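Local coordinates for protein purine nucleoside phosphorylase (Anopheles gambiae, PDB 2P4S) that catalyses the phosphate-dependent cleavage of inosine, guanosine and their 2'-deoxy forms into free purine base and pentose-1-phosphate, a step of purine salvage, at residues 156-161 / 362-367; 188-193 / 238-243; 212-217 / 354-359; 253-258 / 317-322. All coordinates share one frame; numbering follows the deposited sequence.

Contact 1: residues 156-161 / 362-367; sequences GYLAGV and RIVKHI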
loop_
_atom_site.group_PDB
_atom_site.type_symbol
_atom_site.label_atom_id
_atom_site.label_comp_id
_atom_site.label_asym_id
_atom_site.label_seq_id
_atom_site.Cartn_x
_atom_site.Cartn_y
_atom_site.Cartn_z
ATOM N N GLY A 156 31.073 16.741 -12.642
ATOM C CA GLY A 156 32.247 17.458 -12.110
ATOM C C GLY A 156 33.171 16.495 -11.395
ATOM O O GLY A 156 32.880 15.298 -11.307
ATOM N N TYR A 157 34.282 17.031 -10.889
ATOM C CA TYR A 157 35.285 16.290 -10.119
ATOM C C TYR A 157 35.071 16.457 -8.622
ATOM O O TYR A 157 35.072 17.595 -8.086
ATOM C CB TYR A 157 36.725 16.712 -10.533
ATOM C CG TYR A 157 37.060 16.310 -11.959
ATOM C CD1 TYR A 157 37.647 15.097 -12.217
ATOM C CD2 TYR A 157 36.753 17.148 -13.051
ATOM C CE1 TYR A 157 37.957 14.684 -13.546
ATOM C CE2 TYR A 157 37.042 16.755 -14.404
ATOM C CZ TYR A 157 37.653 15.515 -14.637
ATOM O OH TYR A 157 37.970 15.056 -15.929
ATOM N N LEU A 158 34.848 15.327 -7.951
ATOM C CA LEU A 158 34.830 15.312 -6.474
ATOM C C LEU A 158 36.197 14.812 -5.926
ATOM O O LEU A 158 36.495 13.620 -6.003
ATOM C CB LEU A 158 33.668 14.458 -5.939
ATOM C CG LEU A 158 33.363 14.569 -4.438
ATOM C CD1 LEU A 158 33.093 15.999 -4.019
ATOM C CD2 LEU A 158 32.190 13.716 -4.057
ATOM N N ALA A 159 37.006 15.739 -5.398
ATOM C CA ALA A 159 38.436 15.510 -5.109
ATOM C C ALA A 159 39.175 14.754 -6.225
ATOM O O ALA A 159 39.803 13.728 -5.963
ATOM C CB ALA A 159 38.608 14.770 -3.764
ATOM N N GLY A 160 39.073 15.240 -7.468
ATOM C CA GLY A 160 39.706 14.571 -8.594
ATOM C C GLY A 160 38.947 13.411 -9.211
ATOM O O GLY A 160 39.371 12.879 -10.236
ATOM N N VAL A 161 37.834 12.978 -8.621
ATOM C CA VAL A 161 37.090 11.840 -9.206
ATOM C C VAL A 161 35.854 12.359 -9.946
ATOM O O VAL A 161 35.068 13.129 -9.363
ATOM C CB VAL A 161 36.714 10.763 -8.137
ATOM C CG1 VAL A 161 36.007 9.576 -8.782
ATOM C CG2 VAL A 161 37.981 10.313 -7.374
ATOM N N ARG A 362 35.481 11.038 0.478
ATOM C CA ARG A 362 36.225 9.824 0.853
ATOM C C ARG A 362 35.622 8.493 0.403
ATOM O O ARG A 362 36.382 7.600 0.028
ATOM C CB ARG A 362 36.541 9.834 2.331
ATOM C CG ARG A 362 37.421 10.986 2.662
ATOM C CD ARG A 362 38.101 10.862 3.974
ATOM N NE ARG A 362 38.853 12.093 4.254
ATOM C CZ ARG A 362 39.873 12.176 5.108
ATOM N NH1 ARG A 362 40.255 11.099 5.799
ATOM N NH2 ARG A 362 40.488 13.344 5.300
ATOM N N ILE A 363 34.278 8.350 0.414
ATOM C CA ILE A 363 33.637 7.163 -0.212
ATOM C C ILE A 363 33.892 7.031 -1.705
ATOM O O ILE A 363 34.216 5.948 -2.190
ATOM C CB ILE A 363 32.095 7.034 0.080
ATOM C CG1 ILE A 363 31.884 6.357 1.447
ATOM C CG2 ILE A 363 31.386 6.100 -0.935
ATOM C CD1 ILE A 363 31.419 7.356 2.435
ATOM N N VAL A 364 33.737 8.125 -2.434
ATOM C CA VAL A 364 33.962 8.122 -3.888
ATOM C C VAL A 364 35.442 7.785 -4.176
ATOM O O VAL A 364 35.762 7.015 -5.119
ATOM C CB VAL A 364 33.560 9.517 -4.487
ATOM C CG1 VAL A 364 34.069 9.675 -5.931
ATOM C CG2 VAL A 364 32.065 9.703 -4.415
ATOM N N LYS A 365 36.337 8.372 -3.370
ATOM C CA LYS A 365 37.768 8.067 -3.474
ATOM C C LYS A 365 38.050 6.573 -3.258
ATOM O O LYS A 365 38.827 5.983 -3.992
ATOM C CB LYS A 365 38.557 8.952 -2.515
ATOM C CG LYS A 365 40.035 8.531 -2.268
ATOM C CD LYS A 365 40.545 9.222 -0.968
ATOM C CE LYS A 365 42.090 9.328 -0.953
ATOM N NZ LYS A 365 42.726 8.051 -0.512
ATOM N N HIS A 366 37.369 5.943 -2.307
ATOM C CA HIS A 366 37.487 4.515 -2.122
ATOM C C HIS A 366 36.983 3.667 -3.347
ATOM O O HIS A 366 37.646 2.710 -3.809
ATOM C CB HIS A 366 36.783 4.097 -0.816
ATOM C CG HIS A 366 36.923 2.633 -0.504
ATOM N ND1 HIS A 366 38.085 2.091 0.008
ATOM C CD2 HIS A 366 36.063 1.598 -0.678
ATOM C CE1 HIS A 366 37.918 0.785 0.164
ATOM N NE2 HIS A 366 36.702 0.465 -0.250
ATOM N N ILE A 367 35.797 4.018 -3.854
ATOM C CA ILE A 367 35.244 3.379 -5.050
ATOM C C ILE A 367 36.246 3.502 -6.217
ATOM O O ILE A 367 36.464 2.556 -6.976
ATOM C CB ILE A 367 33.898 4.028 -5.443
ATOM C CG1 ILE A 367 32.830 3.712 -4.375
ATOM C CG2 ILE A 367 33.505 3.634 -6.877
ATOM C CD1 ILE A 367 31.552 4.562 -4.424
#
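Val364, on the helix that closes the chain, sends one methyl to each of two residues at the end of a β-hairpin. Of the residues here it has the most surface buried, followed by Val161 and then Leu158. Its CG1 meets CG1 of Val161 at 3.4 Å, tighter than ordinary van der Waals contact, and also lies 3.6 Å from Val161 CB. The two valines slide past each other in opposite directions. In Val161 the methyl that comes closest is CG1, which a chi1 of -177° turns away from the residue's own N and out to the helix. The second branch, Val364 CG2, comes to 4.0 Å from Leu158 CD2, and here the side chains cross at about a right angle. The forked valine therefore bridges the two residues that flank the turn.

Leu158 and Val161 are the first and last residues of a type I' turn, with Ala159 and Gly160 at its corners, and their main chains are doubly paired: Leu158 N donates to Val161 O at 2.6 Å, and Val161 N to Leu158 O at 3.0 Å. Gly160, with phi 83°, accepts the turn conformation readily. Val360 and Ser361 of the same helix also touch Leu158, and Ile197 of strand 195-204 lies against Val364. The arrangement is a β-hairpin with a two-residue type I' loop, joining strands 152-158 and 161-167, whose apolar side packs on helix 353-370 in an α/β fold.

Contact 2: residues 188-193 / 238-243; sequences MHLIGC and ERFGPR
His189 and Leu190, neighbours near the end of helix 178-191, both lean on the ring of Phe240, and that ring is the buried centre of the contact. His189 CD2 comes to Phe240 CD1 at 3.9 Å, approaching the phenyl ring at its edge and in its plane. Leu190 adds its CD2 branch, 4.0 Å from Phe240 CE1, with CG equally near; the leucine crosses the aromatic side chain at about a right angle. With CG set trans to the carbonyl carbon (chi1 -72°), the phenyl group swings back toward the helix. Arg186 makes a cation-π contact with this ring, and Tyr92 and Leu95 also touch it, which makes this the dense side.

The other side is looser and wet. A water lies 2.8 Å from His189 NE2 and 2.4 Å from the carbonyl O of Arg239. The second separation is too short to be trusted, so the water probably links helix and loop, but its modelling is uncertain. Arg239 itself is exposed and makes a salt bridge with Asp237.

Just beyond the touching residues the helix ends in a Schellman motif: Cys193 N bonds to Met188 O at 2.9 Å and Gly192 N to His189 O at 2.7 Å, with Gly192 at positive phi (108°). The contact thus packs a Schellman-capped helix end on the loop between helices 223-226 and 253-265 through one phenyl ring.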
loop_
_atom_site.group_PDB
_atom_site.type_symbol
_atom_site.label_atom_id
_atom_site.label_comp_id
_atom_site.label_asym_id
_atom_site.label_seq_id
_atom_site.Cartn_x
_atom_site.Cartn_y
_atom_site.Cartn_z
ATOM N N MET A 188 21.958 7.528 -15.559
ATOM C CA MET A 188 23.287 7.313 -14.976
ATOM C C MET A 188 23.947 6.005 -15.476
ATOM O O MET A 188 25.094 6.006 -15.899
ATOM C CB MET A 188 23.231 7.328 -13.443
ATOM C CG MET A 188 22.944 8.675 -12.777
ATOM S SD MET A 188 22.566 8.454 -10.993
ATOM C CE MET A 188 22.580 10.163 -10.481
ATOM N N HIS A 189 23.215 4.906 -15.461
ATOM C CA HIS A 189 23.705 3.630 -15.955
ATOM C C HIS A 189 24.090 3.721 -17.452
ATOM O O HIS A 189 25.199 3.328 -17.858
ATOM C CB HIS A 189 22.607 2.585 -15.728
ATOM C CG HIS A 189 22.805 1.297 -16.466
ATOM N ND1 HIS A 189 23.831 0.416 -16.180
ATOM C CD2 HIS A 189 22.055 0.705 -17.432
ATOM C CE1 HIS A 189 23.727 -0.637 -16.974
ATOM N NE2 HIS A 189 22.652 -0.490 -17.735
ATOM N N LEU A 190 23.168 4.228 -18.272
ATOM C CA LEU A 190 23.403 4.338 -19.706
ATOM C C LEU A 190 24.640 5.193 -20.018
ATOM O O LEU A 190 25.372 4.905 -20.941
ATOM C CB LEU A 190 22.168 4.890 -20.403
ATOM C CG LEU A 190 20.968 3.959 -20.485
ATOM C CD1 LEU A 190 19.829 4.684 -21.223
ATOM C CD2 LEU A 190 21.333 2.606 -21.150
ATOM N N ILE A 191 24.865 6.230 -19.216
ATOM C CA ILE A 191 26.087 7.032 -19.258
ATOM C C ILE A 191 27.361 6.285 -18.803
ATOM O O ILE A 191 28.458 6.744 -19.094
ATOM C CB ILE A 191 25.864 8.314 -18.429
ATOM C CG1 ILE A 191 24.949 9.279 -19.223
ATOM C CG2 ILE A 191 27.190 8.953 -17.908
ATOM C CD1 ILE A 191 24.430 10.431 -18.393
ATOM N N GLY A 192 27.209 5.164 -18.080
ATOM C CA GLY A 192 28.321 4.395 -17.575
ATOM C C GLY A 192 28.601 4.433 -16.077
ATOM O O GLY A 192 29.601 3.891 -15.662
ATOM N N CYS A 193 27.763 5.077 -15.255
ATOM C CA CYS A 193 27.877 4.926 -13.783
ATOM C C CYS A 193 27.713 3.467 -13.360
ATOM O O CYS A 193 26.731 2.796 -13.761
ATOM C CB CYS A 193 26.874 5.799 -13.030
ATOM S SG CYS A 193 27.069 7.557 -13.311
ATOM N N GLU A 238 15.226 -6.412 -20.929
ATOM C CA GLU A 238 16.410 -7.181 -20.513
ATOM C C GLU A 238 17.714 -6.429 -20.759
ATOM O O GLU A 238 18.736 -6.768 -20.209
ATOM C CB GLU A 238 16.481 -8.565 -21.168
ATOM C CG GLU A 238 15.142 -9.241 -21.426
ATOM C CD GLU A 238 14.636 -10.064 -20.238
ATOM O OE1 GLU A 238 15.519 -10.703 -19.583
ATOM O OE2 GLU A 238 13.376 -10.056 -19.959
ATOM N N ARG A 239 17.663 -5.410 -21.600
ATOM C CA ARG A 239 18.792 -4.502 -21.798
ATOM C C ARG A 239 19.120 -3.710 -20.533
ATOM O O ARG A 239 20.274 -3.278 -20.354
ATOM C CB ARG A 239 18.504 -3.538 -22.952
ATOM C CG ARG A 239 18.354 -4.210 -24.351
ATOM C CD ARG A 239 18.100 -3.155 -25.432
ATOM N NE ARG A 239 16.744 -2.608 -25.307
ATOM C CZ ARG A 239 16.127 -1.895 -26.244
ATOM N NH1 ARG A 239 16.745 -1.605 -27.384
ATOM N NH2 ARG A 239 14.908 -1.448 -26.042
ATOM N N PHE A 240 18.135 -3.509 -19.655
ATOM C CA PHE A 240 18.440 -2.997 -18.300
ATOM C C PHE A 240 18.768 -4.104 -17.312
ATOM O O PHE A 240 19.766 -4.020 -16.616
ATOM C CB PHE A 240 17.340 -2.093 -17.727
ATOM C CG PHE A 240 17.269 -0.752 -18.374
ATOM C CD1 PHE A 240 18.357 0.106 -18.322
ATOM C CD2 PHE A 240 16.083 -0.332 -19.002
ATOM C CE1 PHE A 240 18.282 1.372 -18.917
ATOM C CE2 PHE A 240 15.992 0.930 -19.594
ATOM C CZ PHE A 240 17.092 1.787 -19.555
ATOM N N GLY A 241 17.947 -5.143 -17.252
ATOM C CA GLY A 241 18.156 -6.198 -16.274
ATOM C C GLY A 241 17.088 -7.263 -16.361
ATOM O O GLY A 241 16.215 -7.205 -17.245
ATOM N N PRO A 242 17.137 -8.251 -15.440
ATOM C CA PRO A 242 16.206 -9.399 -15.440
ATOM C C PRO A 242 14.785 -9.059 -14.945
ATOM O O PRO A 242 14.578 -8.044 -14.263
ATOM C CB PRO A 242 16.882 -10.409 -14.486
ATOM C CG PRO A 242 17.731 -9.571 -13.534
ATOM C CD PRO A 242 18.102 -8.296 -14.304
ATOM N N ARG A 243 13.824 -9.916 -15.275
ATOM C CA ARG A 243 12.465 -9.777 -14.786
ATOM C C ARG A 243 12.449 -9.759 -13.245
ATOM O O ARG A 243 11.762 -8.905 -12.640
ATOM C CB ARG A 243 11.552 -10.924 -15.263
ATOM C CG ARG A 243 10.054 -10.576 -15.232
ATOM C CD ARG A 243 9.842 -9.257 -14.546
ATOM N NE ARG A 243 8.724 -8.613 -15.136
ATOM C CZ ARG A 243 8.431 -7.331 -15.060
ATOM N NH1 ARG A 243 9.175 -6.457 -14.399
ATOM N NH2 ARG A 243 7.349 -6.946 -15.692
HETATM O O HOH W 1 21.827 -1.421 -20.268
#

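Contact 3: residues 212-217 / 354-359; sequences GDIMLI and KTLGEF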
loop_
_atom_site.group_PDB
_atom_site.type_symbol
_atom_site.label_atom_id
_atom_site.label_comp_id
_atom_site.label_asym_id
_atom_site.label_seq_id
_atom_site.Cartn_x
_atom_site.Cartn_y
_atom_site.Cartn_z
ATOM N N GLY A 212 21.316 15.233 13.303
ATOM C CA GLY A 212 22.664 15.464 12.805
ATOM C C GLY A 212 23.464 14.176 12.616
ATOM O O GLY A 212 24.515 14.200 11.993
ATOM N N ASP A 213 22.983 13.047 13.140
ATOM C CA ASP A 213 23.630 11.755 12.877
ATOM C C ASP A 213 23.446 11.415 11.425
ATOM O O ASP A 213 22.451 11.831 10.780
ATOM C CB ASP A 213 22.959 10.623 13.707
ATOM C CG ASP A 213 23.300 10.678 15.220
ATOM O OD1 ASP A 213 24.097 11.546 15.668
ATOM O OD2 ASP A 213 22.741 9.857 15.982
ATOM N N ILE A 214 24.383 10.611 10.908
ATOM C CA ILE A 214 24.249 9.973 9.619
ATOM C C ILE A 214 23.993 8.494 9.876
ATOM O O ILE A 214 24.806 7.815 10.522
ATOM C CB ILE A 214 25.529 10.176 8.815
ATOM C CG1 ILE A 214 25.701 11.670 8.488
ATOM C CG2 ILE A 214 25.602 9.261 7.578
ATOM C CD1 ILE A 214 27.099 11.993 7.957
ATOM N N MET A 215 22.861 8.006 9.399
ATOM C CA MET A 215 22.594 6.589 9.389
ATOM C C MET A 215 22.919 5.977 8.042
ATOM O O MET A 215 22.202 6.230 7.078
ATOM C CB MET A 215 21.129 6.303 9.711
ATOM C CG MET A 215 20.878 4.810 10.011
ATOM S SD MET A 215 19.177 4.350 9.806
ATOM C CE MET A 215 18.981 4.389 7.999
ATOM N N LEU A 216 23.958 5.132 7.986
ATOM C CA LEU A 216 24.129 4.217 6.846
ATOM C C LEU A 216 22.885 3.363 6.703
ATOM O O LEU A 216 22.369 2.811 7.664
ATOM C CB LEU A 216 25.327 3.277 6.991
ATOM C CG LEU A 216 26.637 3.983 7.376
ATOM C CD1 LEU A 216 27.741 2.995 7.664
ATOM C CD2 LEU A 216 27.046 5.080 6.343
ATOM N N ILE A 217 22.429 3.234 5.471
ATOM C CA ILE A 217 21.319 2.363 5.198
ATOM C C ILE A 217 21.898 0.985 4.964
ATOM O O ILE A 217 22.703 0.763 4.051
ATOM C CB ILE A 217 20.428 2.893 4.042
ATOM C CG1 ILE A 217 20.011 4.348 4.342
ATOM C CG2 ILE A 217 19.218 1.926 3.813
ATOM C CD1 ILE A 217 19.125 5.039 3.241
ATOM N N LYS A 354 30.415 20.861 5.238
ATOM C CA LYS A 354 31.835 20.553 5.203
ATOM C C LYS A 354 32.020 19.044 5.481
ATOM O O LYS A 354 32.602 18.321 4.679
ATOM C CB LYS A 354 32.565 21.460 6.204
ATOM C CG LYS A 354 34.072 21.555 6.040
ATOM C CD LYS A 354 34.533 23.015 6.340
ATOM C CE LYS A 354 35.915 23.093 7.075
ATOM N NZ LYS A 354 37.087 22.739 6.199
ATOM N N THR A 355 31.471 18.582 6.597
ATOM C CA THR A 355 31.492 17.167 6.990
ATOM C C THR A 355 30.888 16.195 5.937
ATOM O O THR A 355 31.513 15.186 5.557
ATOM C CB THR A 355 30.709 16.995 8.345
ATOM O OG1 THR A 355 31.263 17.881 9.321
ATOM C CG2 THR A 355 30.786 15.576 8.871
ATOM N N LEU A 356 29.667 16.508 5.500
ATOM C CA LEU A 356 28.987 15.726 4.484
ATOM C C LEU A 356 29.834 15.594 3.227
ATOM O O LEU A 356 29.950 14.504 2.675
ATOM C CB LEU A 356 27.612 16.333 4.166
ATOM C CG LEU A 356 26.542 16.323 5.301
ATOM C CD1 LEU A 356 25.490 17.434 5.070
ATOM C CD2 LEU A 356 25.852 14.995 5.410
ATOM N N GLY A 357 30.478 16.689 2.824
ATOM C CA GLY A 357 31.303 16.704 1.598
ATOM C C GLY A 357 32.559 15.855 1.737
ATOM O O GLY A 357 32.878 15.044 0.867
ATOM N N GLU A 358 33.251 16.030 2.856
ATOM C CA GLU A 358 34.431 15.228 3.187
ATOM C C GLU A 358 34.104 13.739 3.237
ATOM O O GLU A 358 34.811 12.916 2.643
ATOM C CB GLU A 358 35.006 15.698 4.519
ATOM C CG GLU A 358 36.378 15.106 4.858
ATOM C CD GLU A 358 37.466 15.405 3.791
ATOM O OE1 GLU A 358 37.566 16.581 3.330
ATOM O OE2 GLU A 358 38.213 14.463 3.411
ATOM N N PHE A 359 33.003 13.407 3.918
ATOM C CA PHE A 359 32.494 12.013 4.039
ATOM C C PHE A 359 32.207 11.409 2.682
ATOM O O PHE A 359 32.735 10.358 2.325
ATOM C CB PHE A 359 31.248 11.973 4.989
ATOM C CG PHE A 359 30.642 10.587 5.186
ATOM C CD1 PHE A 359 31.229 9.659 6.067
ATOM C CD2 PHE A 359 29.486 10.220 4.505
ATOM C CE1 PHE A 359 30.661 8.388 6.266
ATOM C CE2 PHE A 359 28.895 8.943 4.717
ATOM C CZ PHE A 359 29.493 8.026 5.591
#
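In a helix-on-sheet layer of the α/β fold, Ile214 and Leu216, two residues apart on one strand and so on the same side of it, meet Leu356 and Phe359 of the C-terminal helix. The axes of strand 214-217 and helix 354-359 approach to 12.5 Å, a wide gap bridged by long side chains, and their directions differ by 29°.

Ile214 has the most surface buried here. Its two branches divide the work: CD1, at the far end, lies 4.1 Å from Leu356 CD2, and the methyl CG2 lies 4.4 Å from Phe359 CE2. The isoleucine is thus held between two helix residues three positions apart. Leu216 reaches the same phenyl ring with CD2, which sits 3.9 Å from Phe359 CZ, at the ring edge near its plane. A chi1 of 180° extends Phe359 far enough from the helix backbone for its ring to meet both. All four residues are buried and the chemistry is purely apolar.

The side chain of Leu356 is about 9 Å from that of Ala201, a phosphate-binding residue, but the contact does not form the phosphate site. Phe323 meets the Phe359 ring edge to face, Ala259 and Ile262 touch that ring too, and Leu272 packs on both Ile214 and Leu216. Helix 353-370 thus lies on strand 214-221, with helix 253-265 beside it and strands 319-329 and 272-279 as neighbours in the sheet.

Contact 4: residues 253-258 / 317-322; sequences PKLNQQ and GMTCFA
Leu255 N is hydrogen-bonded to Asp252 OD2, which ties the first turn of helix 253-265 to the residue just before it, while the side chain of Leu255 reaches the other way, across to strand 319-322. Asp252 serves both elements, since its backbone is also bonded to that of Cys320. From the helix, Leu255 packs by two parts: CB lies 3.9 Å from Phe321 CD2, and CD1 is 4.0 Å from both Phe321 CB and Thr319 CG2. The leucine CD1 thus settles against two strand residues on the same side, a fit helped by the rotation of Thr319, which presents its methyl, and not OG1, to the leucine.

Asn256 meets the phenyl ring of Phe321: its terminal amide lies at the ring edge near the ring plane, with the two planes 78° apart. Which end of that amide bears the nitrogen is doubtful, so the contact is best read as packing. The chi1 of Phe321, 174°, carries its ring out from the strand backbone toward the helix.

The helix and strand axes come within 8.2 Å and their directions differ by 37°. Strand 319-329 runs parallel to strand 195-204, whose His195 and Ile197 touch Leu255 and Phe321 respectively. Helix 353-370 closes the same side of the sheet through His366, Ile363 and Ile367, whereas Cys320 points away from the contact and meets helix 307-315.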
loop_
_atom_site.group_PDB
_atom_site.type_symbol
_atom_site.label_atom_id
_atom_site.label_comp_id
_atom_site.label_asym_id
_atom_site.label_seq_id
_atom_site.Cartn_x
_atom_site.Cartn_y
_atom_site.Cartn_z
ATOM N N PRO A 253 27.786 -4.084 1.625
ATOM C CA PRO A 253 28.432 -4.255 2.947
ATOM C C PRO A 253 29.846 -3.668 3.056
ATOM O O PRO A 253 30.166 -3.023 4.063
ATOM C CB PRO A 253 28.427 -5.785 3.141
ATOM C CG PRO A 253 27.240 -6.230 2.367
ATOM C CD PRO A 253 27.279 -5.372 1.101
ATOM N N LYS A 254 30.658 -3.838 2.020
ATOM C CA LYS A 254 32.011 -3.312 2.005
ATOM C C LYS A 254 32.077 -1.810 1.994
ATOM O O LYS A 254 32.943 -1.244 2.662
ATOM C CB LYS A 254 32.788 -3.836 0.812
ATOM C CG LYS A 254 33.294 -5.250 0.903
ATOM C CD LYS A 254 33.778 -5.629 -0.495
ATOM C CE LYS A 254 34.776 -6.766 -0.472
ATOM N NZ LYS A 254 35.402 -6.899 -1.873
ATOM N N LEU A 255 31.204 -1.139 1.238
ATOM C CA LEU A 255 31.195 0.334 1.263
ATOM C C LEU A 255 30.705 0.868 2.596
ATOM O O LEU A 255 31.235 1.869 3.103
ATOM C CB LEU A 255 30.376 0.926 0.114
ATOM C CG LEU A 255 30.983 0.764 -1.297
ATOM C CD1 LEU A 255 30.010 1.197 -2.416
ATOM C CD2 LEU A 255 32.354 1.511 -1.392
ATOM N N ASN A 256 29.699 0.205 3.171
ATOM C CA ASN A 256 29.250 0.520 4.534
ATOM C C ASN A 256 30.383 0.371 5.568
ATOM O O ASN A 256 30.528 1.218 6.442
ATOM C CB ASN A 256 28.057 -0.355 4.940
ATOM C CG ASN A 256 26.729 0.180 4.416
ATOM O OD1 ASN A 256 25.651 -0.293 4.808
ATOM N ND2 ASN A 256 26.791 1.164 3.566
ATOM N N GLN A 257 31.166 -0.697 5.459
ATOM C CA GLN A 257 32.383 -0.879 6.289
ATOM C C GLN A 257 33.411 0.270 6.100
ATOM O O GLN A 257 33.953 0.808 7.083
ATOM C CB GLN A 257 33.019 -2.278 6.049
ATOM C CG GLN A 257 34.142 -2.680 7.102
ATOM C CD GLN A 257 33.585 -2.645 8.548
ATOM O OE1 GLN A 257 32.542 -3.249 8.810
ATOM N NE2 GLN A 257 34.228 -1.885 9.453
ATOM N N GLN A 258 33.657 0.687 4.853
ATOM C CA GLN A 258 34.621 1.791 4.607
ATOM C C GLN A 258 34.139 3.126 5.225
ATOM O O GLN A 258 34.919 3.892 5.819
ATOM C CB GLN A 258 34.954 1.911 3.099
ATOM C CG GLN A 258 35.989 3.008 2.747
ATOM C CD GLN A 258 37.363 2.843 3.469
ATOM O OE1 GLN A 258 37.694 1.765 3.970
ATOM N NE2 GLN A 258 38.160 3.932 3.511
ATOM N N GLY A 317 22.181 -3.609 -12.307
ATOM C CA GLY A 317 23.451 -4.214 -11.871
ATOM C C GLY A 317 24.396 -3.225 -11.216
ATOM O O GLY A 317 25.588 -3.503 -11.104
ATOM N N MET A 318 23.914 -2.047 -10.813
ATOM C CA MET A 318 24.787 -1.035 -10.135
ATOM C C MET A 318 25.083 -1.385 -8.667
ATOM O O MET A 318 24.246 -2.023 -8.002
ATOM C CB MET A 318 24.184 0.364 -10.207
ATOM C CG MET A 318 24.092 0.890 -11.635
ATOM S SD MET A 318 23.102 2.408 -11.749
ATOM C CE MET A 318 24.103 3.801 -11.223
ATOM N N THR A 319 26.265 -0.987 -8.185
ATOM C CA THR A 319 26.607 -1.093 -6.757
ATOM C C THR A 319 26.066 0.138 -6.037
ATOM O O THR A 319 26.214 1.239 -6.546
ATOM C CB THR A 319 28.130 -1.240 -6.539
ATOM O OG1 THR A 319 28.544 -2.433 -7.212
ATOM C CG2 THR A 319 28.495 -1.369 -5.047
ATOM N N CYS A 320 25.434 -0.069 -4.877
ATOM C CA CYS A 320 24.727 0.985 -4.150
ATOM C C CYS A 320 25.261 1.212 -2.746
ATOM O O CYS A 320 25.566 0.249 -2.025
ATOM C CB CYS A 320 23.234 0.654 -4.039
ATOM S SG CYS A 320 22.368 0.486 -5.621
ATOM N N PHE A 321 25.378 2.499 -2.398
ATOM C CA PHE A 321 25.720 2.963 -1.079
ATOM C C PHE A 321 24.680 4.057 -0.794
ATOM O O PHE A 321 24.331 4.839 -1.686
ATOM C CB PHE A 321 27.149 3.554 -1.039
ATOM C CG PHE A 321 27.489 4.188 0.277
ATOM C CD1 PHE A 321 27.595 5.579 0.395
ATOM C CD2 PHE A 321 27.640 3.392 1.442
ATOM C CE1 PHE A 321 27.846 6.184 1.624
ATOM C CE2 PHE A 321 27.908 3.980 2.701
ATOM C CZ PHE A 321 28.030 5.374 2.797
ATOM N N ALA A 322 24.146 4.088 0.417
ATOM C CA ALA A 322 23.167 5.109 0.775
ATOM C C ALA A 322 23.199 5.457 2.255
ATOM O O ALA A 322 23.498 4.603 3.081
ATOM C CB ALA A 322 21.750 4.644 0.374
#

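In the fold
Contacts 1, 3 and 4 are buried and rest almost wholly on apolar side chains; contact 2, only partly buried, adds a probable water bridge and exposed charged neighbours. Contacts 1 and 3 use successive parts of helix 353-370, the first against the hairpin end and the second against strand 214-221. Contact 4 lays helix 253-265 over the adjoining strand 319-329, and it touches contacts 1 and 3: Ile363 and Ile367 of contact 1 press on Phe321 and Leu255, while Leu216 of contact 3 also reaches Phe321. Contact 2 touches contact 4 through Met318 but lies on the opposite side of the chain's centre from contact 3.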